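Local coordinates for protein malyl-CoA lyase/beta-methylmalyl-CoA lyase (Methylobacterium extorquens, PDB 5UGR) that belongs to the HpcH/HpaI aldolase/citrate lyase family of TIM-barrel enzymes and holds a magnesium ion at a site built from acidic side chains, at residues Asp42-Val47 against Arg76-Asp81. Residues are numbered along the deposited sequence; the frame is centred on the assembly and turned at random.
With MG (magnesium ion), chain B.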
loop_
_atom_site.group_PDB
_atom_site.type_symbol
_atom_site.label_atom_id
_atom_site.label_comp_id
_atom_site.label_asym_id
_atom_site.label_seq_id
_atom_site.Cartn_x
_atom_site.Cartn_y
_atom_site.Cartn_z
ATOM N N ASP A 42 21.374 -29.121 7.102
ATOM C CA ASP A 42 21.765 -27.919 6.389
ATOM C C ASP A 42 22.366 -28.221 5.004
ATOM O O ASP A 42 23.263 -29.084 4.849
ATOM C CB ASP A 42 22.802 -27.206 7.248
ATOM C CG ASP A 42 23.069 -25.763 6.813
ATOM O OD1 ASP A 42 22.249 -25.192 6.041
ATOM O OD2 ASP A 42 24.125 -25.224 7.279
ATOM N N LEU A 43 21.890 -27.485 4.006
ATOM C CA LEU A 43 22.475 -27.482 2.659
ATOM C C LEU A 43 23.151 -26.188 2.326
ATOM O O LEU A 43 23.760 -26.065 1.272
ATOM C CB LEU A 43 21.351 -27.723 1.620
ATOM C CG LEU A 43 20.569 -29.040 1.835
ATOM C CD1 LEU A 43 19.065 -28.893 1.705
ATOM C CD2 LEU A 43 21.043 -30.056 0.898
ATOM N N GLU A 44 22.946 -25.206 3.198
ATOM C CA GLU A 44 23.288 -23.797 2.942
ATOM C C GLU A 44 24.614 -23.419 3.616
ATOM O O GLU A 44 25.667 -23.983 3.267
ATOM C CB GLU A 44 22.050 -22.891 3.264
ATOM C CG GLU A 44 22.156 -21.441 2.734
ATOM C CD GLU A 44 22.165 -20.331 3.762
ATOM O OE1 GLU A 44 22.274 -20.660 4.976
ATOM O OE2 GLU A 44 22.111 -19.131 3.319
ATOM N N ASP A 45 24.588 -22.507 4.592
ATOM C CA ASP A 45 25.819 -21.848 5.064
ATOM C C ASP A 45 26.978 -22.848 5.433
ATOM O O ASP A 45 28.153 -22.596 5.132
ATOM C CB ASP A 45 25.555 -21.007 6.316
ATOM C CG ASP A 45 25.001 -19.620 6.064
ATOM O OD1 ASP A 45 25.284 -19.035 4.982
ATOM O OD2 ASP A 45 24.257 -19.103 7.006
ATOM N N ALA A 46 26.668 -23.940 6.144
ATOM C CA ALA A 46 27.731 -24.835 6.607
ATOM C C ALA A 46 28.283 -25.756 5.573
ATOM O O ALA A 46 29.200 -26.509 5.879
ATOM C CB ALA A 46 27.244 -25.642 7.829
ATOM N N VAL A 47 27.751 -25.730 4.349
ATOM C CA VAL A 47 28.178 -26.680 3.325
ATOM C C VAL A 47 28.849 -25.935 2.176
ATOM O O VAL A 47 28.259 -25.034 1.569
ATOM C CB VAL A 47 27.005 -27.514 2.805
ATOM C CG1 VAL A 47 27.462 -28.510 1.745
ATOM C CG2 VAL A 47 26.256 -28.252 3.913
ATOM N N ARG A 76 17.515 -26.750 5.850
ATOM C CA ARG A 76 17.830 -25.362 5.483
ATOM C C ARG A 76 18.307 -25.423 4.022
ATOM O O ARG A 76 19.378 -25.949 3.707
ATOM C CB ARG A 76 18.818 -24.670 6.356
ATOM C CG ARG A 76 19.068 -23.222 5.872
ATOM C CD ARG A 76 19.837 -22.352 6.837
ATOM N NE ARG A 76 21.194 -22.842 7.145
ATOM C CZ ARG A 76 22.018 -22.259 8.012
ATOM N NH1 ARG A 76 21.635 -21.139 8.626
ATOM N NH2 ARG A 76 23.185 -22.804 8.373
ATOM N N ILE A 77 17.404 -24.998 3.127
ATOM C CA ILE A 77 17.697 -24.930 1.711
ATOM C C ILE A 77 18.657 -23.816 1.374
ATOM O O ILE A 77 18.892 -22.931 2.174
ATOM C CB ILE A 77 16.428 -24.841 0.833
ATOM C CG1 ILE A 77 15.619 -23.555 1.142
ATOM C CG2 ILE A 77 15.546 -26.049 1.082
ATOM C CD1 ILE A 77 14.421 -23.383 0.265
ATOM N N ASN A 78 19.232 -23.904 0.174
ATOM C CA ASN A 78 20.089 -22.833 -0.299
ATOM C C ASN A 78 19.304 -21.553 -0.576
ATOM O O ASN A 78 18.053 -21.557 -0.694
ATOM C CB ASN A 78 20.907 -23.319 -1.498
ATOM C CG ASN A 78 22.113 -24.093 -1.038
ATOM O OD1 ASN A 78 23.132 -23.501 -0.582
ATOM N ND2 ASN A 78 21.997 -25.425 -1.051
ATOM N N GLY A 79 20.044 -20.472 -0.706
ATOM C CA GLY A 79 19.422 -19.160 -0.941
ATOM C C GLY A 79 18.721 -19.060 -2.293
ATOM O O GLY A 79 19.073 -19.735 -3.271
ATOM N N LEU A 80 17.660 -18.267 -2.330
ATOM C CA LEU A 80 16.878 -18.080 -3.555
ATOM C C LEU A 80 17.699 -17.456 -4.675
ATOM O O LEU A 80 17.310 -17.511 -5.838
ATOM C CB LEU A 80 15.601 -17.248 -3.302
ATOM C CG LEU A 80 14.382 -18.048 -2.763
ATOM C CD1 LEU A 80 14.651 -18.524 -1.334
ATOM C CD2 LEU A 80 13.131 -17.164 -2.789
ATOM N N ASP A 81 18.772 -16.787 -4.274
ATOM C CA ASP A 81 19.726 -16.154 -5.182
ATOM C C ASP A 81 20.758 -17.119 -5.748
ATOM O O ASP A 81 21.657 -16.661 -6.487
ATOM C CB ASP A 81 20.471 -14.988 -4.466
ATOM C CG ASP A 81 21.201 -15.433 -3.200
ATOM O OD1 ASP A 81 20.681 -16.312 -2.450
ATOM O OD2 ASP A 81 22.311 -14.937 -2.919
HETATM MG MG MG B . 22.935 -17.472 7.113
HETATM O O HOH W 1 23.194 -17.209 5.022
HETATM O O HOH W 2 21.469 -18.854 6.701
HETATM O O HOH W 3 24.227 -20.312 9.803
HETATM O O HOH W 4 22.762 -17.905 9.132
#
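R76 grips D42 side-on, an example of a salt bridge joining two adjacent strand ends of a TIM barrel beside its metal site. R76 NE gives an almost straight bond to D42 OD1 (2.8 Å, 171°) and R76 NH2 another to D42 OD2 (2.8 Å). A bend at chi3 (61°) turns the R76 guanidinium edge-on to the carboxylate, whose plane is 51° from its own. From the opposite carboxylate face, E44 N reaches OD1, closing an Asx turn, and A46 N reaches OD2; four donors thus fix D42 and shape the loop. E44 OE1 sits over one guanidinium face, 3.3 Å from R76 NE, a purely electrostatic partner. This packed side continues through L43 N to R76 O (3.0 Å) and a more bent bond from N78 ND2 to L43 O (3.0 Å); ND2 also binds D88. The other side is watery: D45, partly exposed, binds magnesium through OD2 (2.1 Å) and pairs through OD1 with R301 of a second subunit, E140 and D167 complete the protein ligands, and metal-bound waters donate to E44. The contact continues parallel strands 38-42 and 72-76 past their C-terminal ends, with L43 packing on helices 52-65 and 85-95 and I77 on strand 101-104.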